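Local coordinates for probable 2-hydroxyhepta-2,4-diene-1,7-dioate isomerase (PDB 2DFU), which probably isomerises 2-hydroxyhepta-2,4-diene-1,7-dioate and is likely to bind a metal ion, as a member of the fumarylacetoacetate hydrolase family, at residues 13-17 against 18-22; 79-82 against 83-87; 145-149 against 150-154; 200-203 against 204-208. All coordinates share one frame; numbering follows the deposited sequence.

How the interactions relate
The four contacts are local, and their chemistry changes with place. Interaction 1, centred about 21 Å from the centre of the chain, is a partly exposed N-terminal hairpin held by paired backbone bonds. Interaction 2 is centred nearest to that point, at about 10 Å, a turn near the subunit interface with one backbone bond across it. Interactions 3 and 4 are helix starts toward the periphery: the first joins an arginine to a glutamine, the second combines an isoleucine-phenylalanine contact with a capping box. Only interactions 2 and 3 touch, through a salt bridge from Lys81 NZ to Asp145 OD1 (2.7 Å). Strand 168-175 pairs with both strand 86-87 of interaction 2 and strand 137-148 of interaction 3.

Interaction 1 (13-17 against 18-22); sequences VLEGE and LVLET
Leu20 faces Val13 and Glu15 across a beta hairpin with a two-residue loop, in which the antiparallel strands 10-15 and 18-22 are joined by a type II' turn from Glu15 to Leu18. The leucine side chain can be followed outward over the partner strand. Its CB lies 3.9 Å from Val13 O, CG stays close to the same carbonyl oxygen, and CD1 reaches diagonally to Glu15, coming to 3.6 Å from Glu15 CG. The two side chains cross at about a right angle, with the methyl against the aliphatic part of the glutamate. Glu15 bends at chi2 (-57°), which carries its carboxylate away from the neighbouring strand.

Leu14 and Val19, the non-hydrogen-bonded pair, turn to the other side of the hairpin, where they pack on Leu4 of strand 2-6. Between the strands, Val13 and Leu20 exchange both of their backbone bonds, as do Glu15 and Leu18 next to the turn. Gly16 takes the first inner corner with positive phi, the conformation expected for glycine in a II' turn. Farther along, a salt bridge from Glu21 to Arg10 links the two hairpin strands, and another to Arg32 reaches strand 32-35. At the open end, Val13 CG2 touches the Thr22 methyl CG2 at 4.0 Å, while Thr22 OG1 bonds to Gly24 O.

Interaction 2 (79-82 against 83-87); sequences FLKG and PNALA
Asn84 folds its side chain back over Gly82, bringing OD1 to 3.4 Å from Gly82 CA. The fold back follows from the first torsion, which sets CG between the backbone N and the carbonyl carbon (chi1 63°). Glycine suits this spot, because a beta carbon on residue 82 would run into Asn84 OD1. The other branch of the amide, ND2, is directed outside the turn to Ser163 O and Asp165 OD1, and these two bonds fix which way round the amide lies. Ser163 also receives Gly82 N on its OG, so one residue braces both partners of the contact.

Ala85 points its methyl at the glycine, with CB 3.4 Å from Gly82 O, whereas the ring of Pro83 projects away from it. These orientations belong to a tight turn of 3-10 type that links strand 78-81 to strand 86-87 in the fumarylacetoacetate hydrolase domain. Ala85 N donates to Gly82 O at 3.0 Å, a fairly straight bond (165° at the hydrogen). One residue later, Leu86 N repeats the three-residue step by bonding to Pro83 O. Lys81 passes beside Ala85, its CE 4.4 Å from Ala85 CB. Beyond that carbon NZ bonds to Lys162 O, with Asp145 as a further partner. Asn84 packs on Lys49 of the second subunit.

Interaction 3 (145-149 against 150-154); sequences DITAR and DVQKK
Arg149 and Gln152 lie side by side and point the same way, with Gln152 OE1 at the edge of the guanidinium, near its plane. The oxygen takes two N-H groups at once, from Arg149 NH2 at 2.6 Å and from Arg149 NE at 2.9 Å. Both bonds are weak and bent, and the guanidinium and amide planes are 33° apart. The arginine reaches this position by bending at chi2 and chi3, while the glutamine is extended, with CG anti to the backbone N (chi1 174°). The methyl CG2 of Thr147 comes to 3.5 Å from the same OE1. An alanine in place of Arg149 would leave Gln152 OE1 without these two donors and is likely to let the amide turn more freely.

Around this first shell, the backbone starts a helix. Gln152 N donates to Ala148 O at 3.2 Å, and the Ala148 methyl CB packs against Val151 CG2 at 3.7 Å. Asp150 OD1 accepts from Val151 N at 2.8 Å and also from Thr108 OG1, with OD2 taking Glu109 N, so the carboxylate ties the first turn to the loop before strand 111-121. Lys153 NZ lies 4.6 Å from Arg149 NE, a nearby like charge, and Arg149 also packs on His112 and Glu114. The contact thus marks where strand 137-148 passes into helix 149-154, flanked by strand 111-121 on the arginine's side and by helix 159-162, on which Val151 and Gln152 pack.

Interaction 4 (200-203 against 204-208); sequences SQMI and FSVAE
One face of the Phe204 ring carries the methyl CG2 of Ile203, set over the middle of the ring. CG2 lies 3.8 Å from the ring centroid and only 13° off the ring normal, a CH-pi contact between neighbours in sequence. The methyl is anti to the isoleucine's backbone N, beside its carbonyl carbon, which brings it over the ring, while CG1 leads elsewhere. The second flat group, the Glu208 carboxylate, is met on the anti side of OE1 by Ser205 N at 2.9 Å, with the donor 16° out of the carboxylate plane.

That bond has a reciprocal partner: Glu208 N donates to Ser205 OG at 3.1 Å. Together they form a capping box, with Ser205 as the N-cap of helix 206-214, and they give the amides of Ser205 and Glu208 side-chain acceptors. Ahead of the cap, Met202 packs on the Phe204 carbonyl, its CB 3.4 Å from Phe204 O, and its SD goes on to Val206 CG2 at 4.3 Å. A glycine at Phe204 would remove the ring and would probably leave the Ile203 methyl without its flat partner, letting the run into the helix move more freely.

Asn56 OD1 accepts from Phe204 N, and Gln181 OE1 from Val206 N, so side chains from other loops fix the backbone here. The chemistry is therefore divided: the loop is packed mainly by apolar groups of Met202, Ile203 and Phe204, whereas the capping bonds between Ser205 and Glu208 are likely to contribute to defining where the helix begins.

Interaction 1 (13-17 against 18-22)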
loop_
_atom_site.group_PDB
_atom_site.type_symbol
_atom_site.label_atom_id
_atom_site.label_comp_id
_atom_site.label_asym_id
_atom_site.label_seq_id
_atom_site.Cartn_x
_atom_site.Cartn_y
_atom_site.Cartn_z
ATOM N N VAL A 13 3.213 -16.283 21.130
ATOM C CA VAL A 13 2.801 -15.487 22.274
ATOM C C VAL A 13 3.994 -15.402 23.217
ATOM O O VAL A 13 4.742 -16.366 23.366
ATOM C CB VAL A 13 1.605 -16.142 23.001
ATOM C CG1 VAL A 13 1.318 -15.419 24.297
ATOM C CG2 VAL A 13 0.377 -16.089 22.105
ATOM N N LEU A 14 4.174 -14.248 23.845
ATOM C CA LEU A 14 5.291 -14.051 24.752
ATOM C C LEU A 14 4.919 -14.281 26.214
ATOM O O LEU A 14 3.932 -13.744 26.709
ATOM C CB LEU A 14 5.851 -12.635 24.595
ATOM C CG LEU A 14 7.072 -12.287 25.458
ATOM C CD1 LEU A 14 8.279 -13.040 24.929
ATOM C CD2 LEU A 14 7.332 -10.787 25.437
ATOM N N GLU A 15 5.707 -15.098 26.895
ATOM C CA GLU A 15 5.490 -15.356 28.317
ATOM C C GLU A 15 6.849 -15.223 28.995
ATOM O O GLU A 15 7.671 -16.137 28.954
ATOM C CB GLU A 15 4.912 -16.756 28.545
ATOM C CG GLU A 15 3.472 -16.942 28.053
ATOM C CD GLU A 15 2.483 -15.954 28.670
ATOM O OE1 GLU A 15 2.877 -15.141 29.538
ATOM O OE2 GLU A 15 1.296 -15.992 28.283
ATOM N N GLY A 16 7.083 -14.067 29.605
ATOM C CA GLY A 16 8.357 -13.829 30.258
ATOM C C GLY A 16 9.434 -13.752 29.192
ATOM O O GLY A 16 9.421 -12.853 28.354
ATOM N N GLU A 17 10.357 -14.705 29.206
ATOM C CA GLU A 17 11.428 -14.730 28.221
ATOM C C GLU A 17 11.208 -15.830 27.181
ATOM O O GLU A 17 12.066 -16.063 26.334
ATOM C CB GLU A 17 12.770 -14.961 28.908
ATOM C CG GLU A 17 12.844 -16.280 29.639
ATOM C CD GLU A 17 14.258 -16.814 29.717
ATOM O OE1 GLU A 17 14.889 -16.930 28.642
ATOM O OE2 GLU A 17 14.736 -17.122 30.836
ATOM N N LEU A 18 10.064 -16.500 27.248
ATOM C CA LEU A 18 9.761 -17.581 26.315
ATOM C C LEU A 18 8.745 -17.218 25.245
ATOM O O LEU A 18 7.719 -16.602 25.531
ATOM C CB LEU A 18 9.235 -18.810 27.067
ATOM C CG LEU A 18 10.214 -19.648 27.893
ATOM C CD1 LEU A 18 9.438 -20.662 28.727
ATOM C CD2 LEU A 18 11.195 -20.363 26.969
ATOM N N VAL A 19 9.046 -17.608 24.012
ATOM C CA VAL A 19 8.151 -17.392 22.884
ATOM C C VAL A 19 7.473 -18.732 22.625
ATOM O O VAL A 19 8.139 -19.721 22.320
ATOM C CB VAL A 19 8.915 -16.985 21.611
ATOM C CG1 VAL A 19 7.952 -16.917 20.429
ATOM C CG2 VAL A 19 9.595 -15.638 21.817
ATOM N N LEU A 20 6.154 -18.772 22.766
ATOM C CA LEU A 20 5.411 -20.001 22.537
ATOM C C LEU A 20 4.734 -19.859 21.183
ATOM O O LEU A 20 3.854 -19.020 21.010
ATOM C CB LEU A 20 4.387 -20.197 23.659
ATOM C CG LEU A 20 5.102 -20.102 25.015
ATOM C CD1 LEU A 20 4.113 -19.873 26.137
ATOM C CD2 LEU A 20 5.915 -21.358 25.238
ATOM N N GLU A 21 5.162 -20.670 20.221
ATOM C CA GLU A 21 4.618 -20.602 18.873
ATOM C C GLU A 21 3.146 -20.980 18.779
ATOM O O GLU A 21 2.664 -21.877 19.480
ATOM C CB GLU A 21 5.426 -21.484 17.917
ATOM C CG GLU A 21 4.896 -21.444 16.492
ATOM C CD GLU A 21 5.605 -22.402 15.557
ATOM O OE1 GLU A 21 5.789 -23.584 15.916
ATOM O OE2 GLU A 21 5.967 -21.972 14.447
ATOM N N THR A 22 2.444 -20.282 17.893
ATOM C CA THR A 22 1.027 -20.508 17.667
ATOM C C THR A 22 0.732 -20.616 16.176
ATOM O O THR A 22 1.523 -20.178 15.338
ATOM C CB THR A 22 0.175 -19.359 18.230
ATOM O OG1 THR A 22 0.621 -18.116 17.671
ATOM C CG2 THR A 22 0.279 -19.307 19.752
#

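Interaction 2 (79-82 against 83-87)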
loop_
_atom_site.group_PDB
_atom_site.type_symbol
_atom_site.label_atom_id
_atom_site.label_comp_id
_atom_site.label_asym_id
_atom_site.label_seq_id
_atom_site.Cartn_x
_atom_site.Cartn_y
_atom_site.Cartn_z
ATOM N N PHE A 79 -2.378 9.466 5.062
ATOM C CA PHE A 79 -1.374 9.195 4.044
ATOM C C PHE A 79 -0.999 7.722 4.129
ATOM O O PHE A 79 -1.191 7.080 5.167
ATOM C CB PHE A 79 -0.136 10.100 4.176
ATOM C CG PHE A 79 0.626 9.940 5.459
ATOM C CD1 PHE A 79 0.292 10.691 6.581
ATOM C CD2 PHE A 79 1.715 9.078 5.530
ATOM C CE1 PHE A 79 1.038 10.589 7.758
ATOM C CE2 PHE A 79 2.468 8.968 6.701
ATOM C CZ PHE A 79 2.132 9.724 7.815
ATOM N N LEU A 80 -0.485 7.182 3.030
ATOM C CA LEU A 80 -0.120 5.768 2.970
ATOM C C LEU A 80 1.375 5.495 2.980
ATOM O O LEU A 80 2.190 6.347 2.630
ATOM C CB LEU A 80 -0.703 5.132 1.704
ATOM C CG LEU A 80 -2.211 5.242 1.481
ATOM C CD1 LEU A 80 -2.530 4.873 0.033
ATOM C CD2 LEU A 80 -2.961 4.326 2.453
ATOM N N LYS A 81 1.715 4.282 3.391
ATOM C CA LYS A 81 3.086 3.803 3.401
ATOM C C LYS A 81 2.978 2.406 2.804
ATOM O O LYS A 81 2.010 1.689 3.062
ATOM C CB LYS A 81 3.647 3.730 4.828
ATOM C CG LYS A 81 4.068 5.077 5.404
ATOM C CD LYS A 81 4.295 4.997 6.912
ATOM C CE LYS A 81 5.763 4.986 7.306
ATOM N NZ LYS A 81 6.397 6.334 7.300
ATOM N N GLY A 82 3.937 2.029 1.972
ATOM C CA GLY A 82 3.893 0.701 1.398
ATOM C C GLY A 82 4.557 -0.262 2.360
ATOM O O GLY A 82 5.289 0.175 3.242
ATOM N N PRO A 83 4.308 -1.574 2.238
ATOM C CA PRO A 83 4.922 -2.566 3.128
ATOM C C PRO A 83 6.453 -2.520 3.085
ATOM O O PRO A 83 7.117 -2.969 4.016
ATOM C CB PRO A 83 4.367 -3.885 2.601
ATOM C CG PRO A 83 2.993 -3.488 2.125
ATOM C CD PRO A 83 3.277 -2.201 1.389
ATOM N N ASN A 84 7.012 -1.977 2.004
ATOM C CA ASN A 84 8.466 -1.880 1.872
ATOM C C ASN A 84 9.076 -1.005 2.975
ATOM O O ASN A 84 10.268 -1.106 3.266
ATOM C CB ASN A 84 8.835 -1.287 0.514
ATOM C CG ASN A 84 8.319 0.136 0.342
ATOM O OD1 ASN A 84 7.111 0.361 0.240
ATOM N ND2 ASN A 84 9.231 1.101 0.324
ATOM N N ALA A 85 8.263 -0.146 3.588
ATOM C CA ALA A 85 8.749 0.735 4.647
ATOM C C ALA A 85 8.987 0.000 5.964
ATOM O O ALA A 85 9.677 0.510 6.844
ATOM C CB ALA A 85 7.756 1.891 4.871
ATOM N N LEU A 86 8.413 -1.190 6.102
ATOM C CA LEU A 86 8.569 -1.954 7.331
ATOM C C LEU A 86 10.018 -2.341 7.618
ATOM O O LEU A 86 10.756 -2.779 6.730
ATOM C CB LEU A 86 7.693 -3.203 7.288
ATOM C CG LEU A 86 6.191 -2.912 7.285
ATOM C CD1 LEU A 86 5.420 -4.186 7.019
ATOM C CD2 LEU A 86 5.791 -2.303 8.619
ATOM N N ALA A 87 10.420 -2.172 8.872
ATOM C CA ALA A 87 11.772 -2.506 9.292
ATOM C C ALA A 87 11.700 -3.267 10.610
ATOM O O ALA A 87 10.927 -2.903 11.495
ATOM C CB ALA A 87 12.590 -1.233 9.451
#

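Interaction 3 (145-149 against 150-154)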
loop_
_atom_site.group_PDB
_atom_site.type_symbol
_atom_site.label_atom_id
_atom_site.label_comp_id
_atom_site.label_asym_id
_atom_site.label_seq_id
_atom_site.Cartn_x
_atom_site.Cartn_y
_atom_site.Cartn_z
ATOM N N ASP A 145 7.550 6.671 12.647
ATOM C CA ASP A 145 7.205 7.123 11.309
ATOM C C ASP A 145 8.374 7.966 10.800
ATOM O O ASP A 145 8.436 9.171 11.049
ATOM C CB ASP A 145 5.901 7.940 11.375
ATOM C CG ASP A 145 5.549 8.621 10.057
ATOM O OD1 ASP A 145 6.221 8.365 9.037
ATOM O OD2 ASP A 145 4.590 9.424 10.045
ATOM N N ILE A 146 9.323 7.322 10.125
ATOM C CA ILE A 146 10.480 8.027 9.581
ATOM C C ILE A 146 10.009 8.981 8.478
ATOM O O ILE A 146 9.266 8.582 7.577
ATOM C CB ILE A 146 11.509 7.041 9.000
ATOM C CG1 ILE A 146 12.030 6.119 10.109
ATOM C CG2 ILE A 146 12.658 7.810 8.348
ATOM C CD1 ILE A 146 12.917 6.816 11.131
ATOM N N THR A 147 10.456 10.234 8.545
ATOM C CA THR A 147 10.038 11.251 7.586
ATOM C C THR A 147 11.167 12.072 6.952
ATOM O O THR A 147 12.024 12.618 7.652
ATOM C CB THR A 147 9.072 12.259 8.269
ATOM O OG1 THR A 147 7.980 11.553 8.868
ATOM C CG2 THR A 147 8.549 13.259 7.270
ATOM N N ALA A 148 11.157 12.172 5.626
ATOM C CA ALA A 148 12.148 12.983 4.931
ATOM C C ALA A 148 11.418 14.298 4.637
ATOM O O ALA A 148 10.707 14.420 3.637
ATOM C CB ALA A 148 12.590 12.306 3.651
ATOM N N ARG A 149 11.599 15.265 5.535
ATOM C CA ARG A 149 10.943 16.568 5.464
ATOM C C ARG A 149 11.158 17.428 4.229
ATOM O O ARG A 149 10.233 18.108 3.802
ATOM C CB ARG A 149 11.308 17.408 6.693
ATOM C CG ARG A 149 11.088 16.704 8.015
ATOM C CD ARG A 149 10.016 17.378 8.859
ATOM N NE ARG A 149 8.717 17.403 8.194
ATOM C CZ ARG A 149 7.556 17.459 8.841
ATOM N NH1 ARG A 149 7.538 17.488 10.170
ATOM N NH2 ARG A 149 6.414 17.495 8.164
ATOM N N ASP A 150 12.359 17.434 3.663
ATOM C CA ASP A 150 12.582 18.278 2.496
ATOM C C ASP A 150 11.773 17.837 1.281
ATOM O O ASP A 150 11.022 18.630 0.718
ATOM C CB ASP A 150 14.078 18.378 2.147
ATOM C CG ASP A 150 14.816 17.062 2.293
ATOM O OD1 ASP A 150 14.163 16.002 2.377
ATOM O OD2 ASP A 150 16.063 17.095 2.312
ATOM N N VAL A 151 11.906 16.578 0.881
ATOM C CA VAL A 151 11.157 16.091 -0.269
ATOM C C VAL A 151 9.663 16.119 0.013
ATOM O O VAL A 151 8.850 16.199 -0.910
ATOM C CB VAL A 151 11.589 14.660 -0.659
ATOM C CG1 VAL A 151 13.079 14.658 -1.012
ATOM C CG2 VAL A 151 11.308 13.691 0.481
ATOM N N GLN A 152 9.300 16.071 1.292
ATOM C CA GLN A 152 7.895 16.101 1.689
ATOM C C GLN A 152 7.246 17.419 1.265
ATOM O O GLN A 152 6.044 17.478 1.004
ATOM C CB GLN A 152 7.770 15.924 3.204
ATOM C CG GLN A 152 6.354 16.091 3.753
ATOM C CD GLN A 152 6.285 15.844 5.250
ATOM O OE1 GLN A 152 7.178 16.258 5.997
ATOM N NE2 GLN A 152 5.224 15.173 5.701
ATOM N N LYS A 153 8.051 18.472 1.189
ATOM C CA LYS A 153 7.551 19.781 0.801
ATOM C C LYS A 153 7.529 19.985 -0.713
ATOM O O LYS A 153 6.655 20.673 -1.232
ATOM C CB LYS A 153 8.406 20.889 1.430
ATOM C CG LYS A 153 8.359 20.975 2.948
ATOM C CD LYS A 153 9.283 22.093 3.434
ATOM C CE LYS A 153 9.270 22.241 4.952
ATOM N NZ LYS A 153 9.867 21.077 5.658
ATOM N N LYS A 154 8.482 19.383 -1.421
ATOM C CA LYS A 154 8.562 19.561 -2.870
ATOM C C LYS A 154 7.831 18.554 -3.768
ATOM O O LYS A 154 7.209 18.954 -4.751
ATOM C CB LYS A 154 10.033 19.635 -3.299
ATOM C CG LYS A 154 10.790 18.328 -3.161
ATOM C CD LYS A 154 12.145 18.398 -3.851
ATOM C CE LYS A 154 12.890 17.075 -3.734
ATOM N NZ LYS A 154 14.213 17.105 -4.420
#

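Interaction 4 (200-203 against 204-208)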
loop_
_atom_site.group_PDB
_atom_site.type_symbol
_atom_site.label_atom_id
_atom_site.label_comp_id
_atom_site.label_asym_id
_atom_site.label_seq_id
_atom_site.Cartn_x
_atom_site.Cartn_y
_atom_site.Cartn_z
ATOM N N SER A 200 -4.764 10.344 25.562
ATOM C CA SER A 200 -6.077 10.895 25.879
ATOM C C SER A 200 -6.182 12.273 25.242
ATOM O O SER A 200 -7.264 12.847 25.142
ATOM C CB SER A 200 -6.257 11.019 27.396
ATOM O OG SER A 200 -5.356 11.969 27.941
ATOM N N GLN A 201 -5.044 12.802 24.811
ATOM C CA GLN A 201 -4.999 14.114 24.193
ATOM C C GLN A 201 -5.120 14.046 22.678
ATOM O O GLN A 201 -4.897 15.041 21.992
ATOM C CB GLN A 201 -3.702 14.821 24.581
ATOM C CG GLN A 201 -3.545 15.004 26.081
ATOM C CD GLN A 201 -4.702 15.772 26.677
ATOM O OE1 GLN A 201 -5.446 15.244 27.503
ATOM N NE2 GLN A 201 -4.854 17.030 26.275
ATOM N N MET A 202 -5.465 12.874 22.154
ATOM C CA MET A 202 -5.622 12.715 20.711
ATOM C C MET A 202 -6.811 13.523 20.212
ATOM O O MET A 202 -7.869 13.538 20.841
ATOM C CB MET A 202 -5.844 11.247 20.332
ATOM C CG MET A 202 -4.583 10.399 20.214
ATOM S SD MET A 202 -5.005 8.729 19.646
ATOM C CE MET A 202 -3.370 7.894 19.728
ATOM N N ILE A 203 -6.632 14.192 19.081
ATOM C CA ILE A 203 -7.703 14.976 18.484
ATOM C C ILE A 203 -8.763 13.986 18.022
ATOM O O ILE A 203 -9.963 14.184 18.239
ATOM C CB ILE A 203 -7.178 15.783 17.290
ATOM C CG1 ILE A 203 -6.116 16.773 17.781
ATOM C CG2 ILE A 203 -8.330 16.482 16.581
ATOM C CD1 ILE A 203 -5.433 17.557 16.683
ATOM N N PHE A 204 -8.303 12.909 17.391
ATOM C CA PHE A 204 -9.187 11.852 16.912
ATOM C C PHE A 204 -8.782 10.582 17.636
ATOM O O PHE A 204 -7.604 10.212 17.645
ATOM C CB PHE A 204 -9.017 11.648 15.408
ATOM C CG PHE A 204 -9.251 12.887 14.604
ATOM C CD1 PHE A 204 -10.531 13.409 14.471
ATOM C CD2 PHE A 204 -8.184 13.552 14.007
ATOM C CE1 PHE A 204 -10.747 14.579 13.756
ATOM C CE2 PHE A 204 -8.388 14.728 13.287
ATOM C CZ PHE A 204 -9.673 15.243 13.161
ATOM N N SER A 205 -9.749 9.920 18.256
ATOM C CA SER A 205 -9.466 8.685 18.964
ATOM C C SER A 205 -9.158 7.578 17.951
ATOM O O SER A 205 -9.434 7.708 16.752
ATOM C CB SER A 205 -10.671 8.269 19.809
ATOM O OG SER A 205 -11.711 7.756 18.987
ATOM N N VAL A 206 -8.588 6.485 18.439
ATOM C CA VAL A 206 -8.275 5.354 17.579
ATOM C C VAL A 206 -9.562 4.839 16.941
ATOM O O VAL A 206 -9.605 4.553 15.747
ATOM C CB VAL A 206 -7.608 4.221 18.387
ATOM C CG1 VAL A 206 -7.466 2.969 17.526
ATOM C CG2 VAL A 206 -6.252 4.692 18.893
ATOM N N ALA A 207 -10.614 4.734 17.746
ATOM C CA ALA A 207 -11.899 4.254 17.254
ATOM C C ALA A 207 -12.443 5.145 16.140
ATOM O O ALA A 207 -13.010 4.652 15.165
ATOM C CB ALA A 207 -12.894 4.174 18.402
ATOM N N GLU A 208 -12.262 6.455 16.283
ATOM C CA GLU A 208 -12.739 7.408 15.282
ATOM C C GLU A 208 -11.913 7.327 14.000
ATOM O O GLU A 208 -12.441 7.465 12.896
ATOM C CB GLU A 208 -12.688 8.833 15.840
ATOM C CG GLU A 208 -13.551 9.034 17.080
ATOM C CD GLU A 208 -13.497 10.451 17.626
ATOM O OE1 GLU A 208 -12.385 10.985 17.828
ATOM O OE2 GLU A 208 -14.577 11.029 17.867
#